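Local structure of diaminopropionate ammonia-lyase (Escherichia coli, 4D9I) at residues 16-29 with 241-253. The protein catalyses the pyridoxal phosphate-dependent alpha,beta-elimination of both L- and D-diaminopropionate to pyruvate and ammonia, working as a homodimer. Sequence-based numbering, arbitrary orientation.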
loop_
_atom_site.group_PDB
_atom_site.type_symbol
_atom_site.label_atom_id
_atom_site.label_comp_id
_atom_site.label_asym_id
_atom_site.label_seq_id
_atom_site.Cartn_x
_atom_site.Cartn_y
_atom_site.Cartn_z
ATOM N N PHE B 16 23.090 27.333 14.292
ATOM C CA PHE B 16 23.752 27.108 13.008
ATOM C C PHE B 16 24.955 28.033 12.837
ATOM O O PHE B 16 24.839 29.236 13.032
ATOM C CB PHE B 16 22.743 27.319 11.864
ATOM C CG PHE B 16 23.336 27.195 10.487
ATOM C CD1 PHE B 16 24.016 28.267 9.901
ATOM C CD2 PHE B 16 23.196 26.017 9.765
ATOM C CE1 PHE B 16 24.563 28.148 8.638
ATOM C CE2 PHE B 16 23.738 25.898 8.496
ATOM C CZ PHE B 16 24.425 26.960 7.937
ATOM N N ASN B 17 26.106 27.461 12.489
ATOM C CA ASN B 17 27.284 28.262 12.149
ATOM C C ASN B 17 27.999 27.804 10.880
ATOM O O ASN B 17 28.948 28.451 10.425
ATOM C CB ASN B 17 28.253 28.401 13.339
ATOM C CG ASN B 17 28.872 27.079 13.773
ATOM O OD1 ASN B 17 28.621 26.025 13.197
ATOM N ND2 ASN B 17 29.689 27.138 14.810
ATOM N N GLY B 18 27.524 26.694 10.316
ATOM C CA GLY B 18 28.071 26.149 9.080
ATOM C C GLY B 18 29.502 25.642 9.172
ATOM O O GLY B 18 30.172 25.520 8.147
ATOM N N GLU B 19 29.977 25.375 10.391
ATOM C CA GLU B 19 31.284 24.737 10.602
ATOM C C GLU B 19 31.149 23.268 10.218
ATOM O O GLU B 19 30.434 22.513 10.870
ATOM C CB GLU B 19 31.778 24.913 12.062
ATOM C CG GLU B 19 32.928 23.986 12.503
ATOM C CD GLU B 19 33.601 24.392 13.820
ATOM O OE1 GLU B 19 34.050 23.500 14.579
ATOM O OE2 GLU B 19 33.700 25.605 14.102
ATOM N N THR B 20 31.799 22.877 9.126
ATOM C CA THR B 20 31.798 21.476 8.696
ATOM C C THR B 20 32.779 20.666 9.569
ATOM O O THR B 20 33.487 21.231 10.426
ATOM C CB THR B 20 32.159 21.344 7.202
ATOM O OG1 THR B 20 33.511 21.753 7.008
ATOM C CG2 THR B 20 31.273 22.224 6.342
ATOM N N SER B 21 32.814 19.351 9.342
ATOM C CA SER B 21 33.628 18.414 10.115
ATOM C C SER B 21 34.578 17.627 9.195
ATOM O O SER B 21 34.126 16.798 8.400
ATOM C CB SER B 21 32.711 17.435 10.871
ATOM O OG SER B 21 33.438 16.367 11.475
ATOM N N PRO B 22 35.893 17.877 9.291
ATOM C CA PRO B 22 36.843 17.084 8.497
ATOM C C PRO B 22 36.773 15.589 8.822
ATOM O O PRO B 22 37.083 14.774 7.964
ATOM C CB PRO B 22 38.209 17.647 8.913
ATOM C CG PRO B 22 37.923 19.035 9.388
ATOM C CD PRO B 22 36.574 18.943 10.052
ATOM N N LEU B 23 36.388 15.259 10.057
ATOM C CA LEU B 23 36.220 13.872 10.518
ATOM C C LEU B 23 35.100 13.083 9.806
ATOM O O LEU B 23 35.273 11.900 9.499
ATOM C CB LEU B 23 36.012 13.836 12.041
ATOM C CG LEU B 23 36.317 12.487 12.717
ATOM C CD1 LEU B 23 37.675 11.945 12.272
ATOM C CD2 LEU B 23 36.252 12.585 14.238
ATOM N N PHE B 24 33.964 13.738 9.559
ATOM C CA PHE B 24 32.838 13.125 8.837
ATOM C C PHE B 24 32.635 13.801 7.478
ATOM O O PHE B 24 31.701 14.581 7.312
ATOM C CB PHE B 24 31.532 13.145 9.683
ATOM C CG PHE B 24 31.692 12.546 11.066
ATOM C CD1 PHE B 24 31.941 11.178 11.234
ATOM C CD2 PHE B 24 31.640 13.355 12.198
ATOM C CE1 PHE B 24 32.120 10.631 12.499
ATOM C CE2 PHE B 24 31.836 12.819 13.473
ATOM C CZ PHE B 24 32.075 11.448 13.626
ATOM N N SER B 25 33.497 13.474 6.513
ATOM C CA SER B 25 33.518 14.135 5.199
ATOM C C SER B 25 33.606 13.162 4.021
ATOM O O SER B 25 33.524 11.958 4.196
ATOM C CB SER B 25 34.681 15.130 5.131
ATOM O OG SER B 25 35.920 14.451 5.018
ATOM N N GLN B 26 33.790 13.696 2.818
ATOM C CA GLN B 26 33.906 12.875 1.607
ATOM C C GLN B 26 34.987 11.773 1.622
ATOM O O GLN B 26 34.740 10.658 1.160
ATOM C CB GLN B 26 34.124 13.772 0.399
ATOM C CG GLN B 26 32.821 14.242 -0.214
ATOM C CD GLN B 26 33.035 15.265 -1.305
ATOM O OE1 GLN B 26 33.319 16.434 -1.036
ATOM N NE2 GLN B 26 32.879 14.834 -2.544
ATOM N N SER B 27 36.178 12.091 2.133
ATOM C CA SER B 27 37.297 11.148 2.061
ATOM C C SER B 27 37.113 9.906 2.939
ATOM O O SER B 27 37.392 8.798 2.489
ATOM C CB SER B 27 38.643 11.843 2.326
ATOM O OG SER B 27 38.578 12.674 3.472
ATOM N N GLN B 28 36.625 10.085 4.169
ATOM C CA GLN B 28 36.351 8.940 5.066
ATOM C C GLN B 28 35.216 8.090 4.533
ATOM O O GLN B 28 35.274 6.854 4.590
ATOM C CB GLN B 28 36.038 9.382 6.499
ATOM C CG GLN B 28 37.201 10.061 7.205
ATOM C CD GLN B 28 37.126 11.569 7.096
ATOM O OE1 GLN B 28 36.293 12.118 6.350
ATOM N NE2 GLN B 28 37.975 12.255 7.857
ATOM N N ALA B 29 34.187 8.750 4.004
ATOM C CA ALA B 29 33.099 8.042 3.341
ATOM C C ALA B 29 33.608 7.241 2.138
ATOM O O ALA B 29 33.242 6.088 1.979
ATOM C CB ALA B 29 32.006 9.006 2.926
ATOM N N LEU B 241 24.719 13.956 7.317
ATOM C CA LEU B 241 24.709 15.408 7.089
ATOM C C LEU B 241 26.145 15.909 6.981
ATOM O O LEU B 241 26.447 16.826 6.204
ATOM C CB LEU B 241 23.896 16.169 8.156
ATOM C CG LEU B 241 23.776 17.690 7.949
ATOM C CD1 LEU B 241 22.950 18.079 6.717
ATOM C CD2 LEU B 241 23.258 18.420 9.182
ATOM N N GLY B 242 27.046 15.275 7.723
ATOM C CA GLY B 242 28.464 15.651 7.657
ATOM C C GLY B 242 28.998 15.470 6.246
ATOM O O GLY B 242 29.633 16.378 5.700
ATOM N N TYR B 243 28.703 14.311 5.649
ATOM C CA TYR B 243 29.126 14.015 4.275
ATOM C C TYR B 243 28.472 14.976 3.281
ATOM O O TYR B 243 29.163 15.564 2.460
ATOM C CB TYR B 243 28.813 12.574 3.869
ATOM C CG TYR B 243 29.110 12.278 2.397
ATOM C CD1 TYR B 243 28.154 12.485 1.398
ATOM C CD2 TYR B 243 30.364 11.826 2.004
ATOM C CE1 TYR B 243 28.442 12.234 0.058
ATOM C CE2 TYR B 243 30.651 11.561 0.671
ATOM C CZ TYR B 243 29.688 11.766 -0.294
ATOM O OH TYR B 243 30.014 11.492 -1.606
ATOM N N LEU B 244 27.146 15.109 3.359
ATOM C CA LEU B 244 26.373 15.898 2.393
ATOM C C LEU B 244 26.793 17.368 2.383
ATOM O O LEU B 244 26.919 17.995 1.322
ATOM C CB LEU B 244 24.879 15.801 2.702
ATOM C CG LEU B 244 24.186 14.467 2.407
ATOM C CD1 LEU B 244 22.723 14.491 2.829
ATOM C CD2 LEU B 244 24.313 14.086 0.935
ATOM N N VAL B 245 27.018 17.889 3.581
ATOM C CA VAL B 245 27.322 19.290 3.789
ATOM C C VAL B 245 28.766 19.547 3.351
ATOM O O VAL B 245 29.101 20.647 2.927
ATOM C CB VAL B 245 26.980 19.650 5.254
ATOM C CG1 VAL B 245 28.126 20.268 6.023
ATOM C CG2 VAL B 245 25.657 20.388 5.354
ATOM N N ASP B 246 29.595 18.502 3.388
ATOM C CA ASP B 246 30.922 18.570 2.777
ATOM C C ASP B 246 30.841 18.653 1.250
ATOM O O ASP B 246 31.609 19.391 0.634
ATOM C CB ASP B 246 31.808 17.387 3.208
ATOM C CG ASP B 246 33.270 17.571 2.813
ATOM O OD1 ASP B 246 33.851 18.644 3.087
ATOM O OD2 ASP B 246 33.848 16.630 2.229
ATOM N N VAL B 247 29.918 17.891 0.661
ATOM C CA VAL B 247 29.662 17.889 -0.780
ATOM C C VAL B 247 28.960 19.172 -1.233
ATOM O O VAL B 247 29.361 19.774 -2.229
ATOM C CB VAL B 247 28.786 16.677 -1.191
ATOM C CG1 VAL B 247 28.297 16.793 -2.633
ATOM C CG2 VAL B 247 29.543 15.370 -0.990
ATOM N N TYR B 248 27.936 19.597 -0.492
ATOM C CA TYR B 248 27.021 20.639 -0.966
ATOM C C TYR B 248 27.099 22.016 -0.313
ATOM O O TYR B 248 26.491 22.977 -0.823
ATOM C CB TYR B 248 25.578 20.132 -0.885
ATOM C CG TYR B 248 25.264 18.986 -1.807
ATOM C CD1 TYR B 248 25.294 19.154 -3.191
ATOM C CD2 TYR B 248 24.921 17.726 -1.293
ATOM C CE1 TYR B 248 24.990 18.103 -4.038
ATOM C CE2 TYR B 248 24.609 16.669 -2.133
ATOM C CZ TYR B 248 24.645 16.866 -3.501
ATOM O OH TYR B 248 24.341 15.822 -4.332
ATOM N N SER B 249 27.854 22.128 0.779
ATOM C CA SER B 249 27.889 23.325 1.627
ATOM C C SER B 249 26.664 23.364 2.529
ATOM O O SER B 249 25.546 23.078 2.089
ATOM C CB SER B 249 28.004 24.635 0.821
ATOM O OG SER B 249 26.703 25.107 0.471
ATOM N N PRO B 250 26.868 23.703 3.810
ATOM C CA PRO B 250 25.737 23.730 4.747
ATOM C C PRO B 250 24.746 24.881 4.469
ATOM O O PRO B 250 23.572 24.773 4.830
ATOM C CB PRO B 250 26.416 23.875 6.118
ATOM C CG PRO B 250 27.759 24.486 5.818
ATOM C CD PRO B 250 28.162 23.946 4.478
ATOM N N GLN B 251 25.219 25.957 3.835
ATOM C CA GLN B 251 24.357 27.068 3.422
ATOM C C GLN B 251 23.397 26.654 2.307
ATOM O O GLN B 251 22.252 27.076 2.312
ATOM C CB GLN B 251 25.171 28.317 3.001
ATOM C CG GLN B 251 26.019 28.946 4.105
ATOM C CD GLN B 251 27.311 28.185 4.395
ATOM O OE1 GLN B 251 27.624 27.181 3.750
ATOM N NE2 GLN B 251 28.050 28.643 5.387
ATOM N N ASN B 252 23.836 25.807 1.372
ATOM C CA ASN B 252 22.960 25.413 0.239
ATOM C C ASN B 252 22.188 24.117 0.423
ATOM O O ASN B 252 21.617 23.575 -0.532
ATOM C CB ASN B 252 23.721 25.338 -1.080
ATOM C CG ASN B 252 24.579 26.536 -1.320
ATOM O OD1 ASN B 252 25.774 26.400 -1.577
ATOM N ND2 ASN B 252 23.994 27.723 -1.214
ATOM N N LEU B 253 22.160 23.616 1.644
ATOM C CA LEU B 253 21.378 22.425 1.906
ATOM C C LEU B 253 20.423 22.657 3.065
ATOM O O LEU B 253 20.836 22.922 4.200
ATOM C CB LEU B 253 22.279 21.202 2.131
ATOM C CG LEU B 253 21.626 19.820 2.297
ATOM C CD1 LEU B 253 20.612 19.482 1.197
ATOM C CD2 LEU B 253 22.704 18.747 2.383
HETATM O O HOH W 1 31.574 17.785 6.948
#
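Asp246 meets the start of helix 26-36 through a nearly straight hydrogen bond, Gln26 N to Asp246 OD2 at 3.0 Å and 169°, and so illustrates how a carboxylate on one helix can pin the first turn of another. Its CG stands anti to the backbone N (chi1 -169°), which carries OD2 across to the amide; the N-H arrives on the anti side of the carboxylate, 33° out of its plane. Nearness to the helix N-terminus would be expected to favour the charged form of Asp246. Shortened to an alanine here, the side chain would probably leave Gln26 N without its acceptor and open a gap beside Ser25 CB. Ser25 occupies the N-cap position, and its own N and OG both donate to Gln28 OE1. A second polar link is a water that accepts from Ser21 N and donates to Gly242 O (2.7 Å from it). Gly242 lies so close to Phe24 O that a CB would collide with that oxygen.

Apolar contacts extend on both sides of these bonds. Ala29 CB lies 3.4 Å from Tyr243 CD2. Gln26 CG lies against Tyr243 CE2, the two side chains crossing at about a right angle, and also meets Val247 CG2 at 3.6 Å. Farther along, Thr20 CG2 touches Val245 CG1 (3.7 Å) and Phe16 CZ meets Pro250 CB. Two van der Waals contacts involve carbonyls: Pro250 CG abuts Gly18 O, and Pro250 O approaches the Phe16 ring edge.

The N-terminal loop thus lies along helix 235-248, which links neighbouring parallel strands 226-230 and 254-260 in a beta-alpha-beta crossover. Helix 296-305 packs against Val245 and Pro250, helix 197-206 against Phe24, and helix 208-220 against Tyr243.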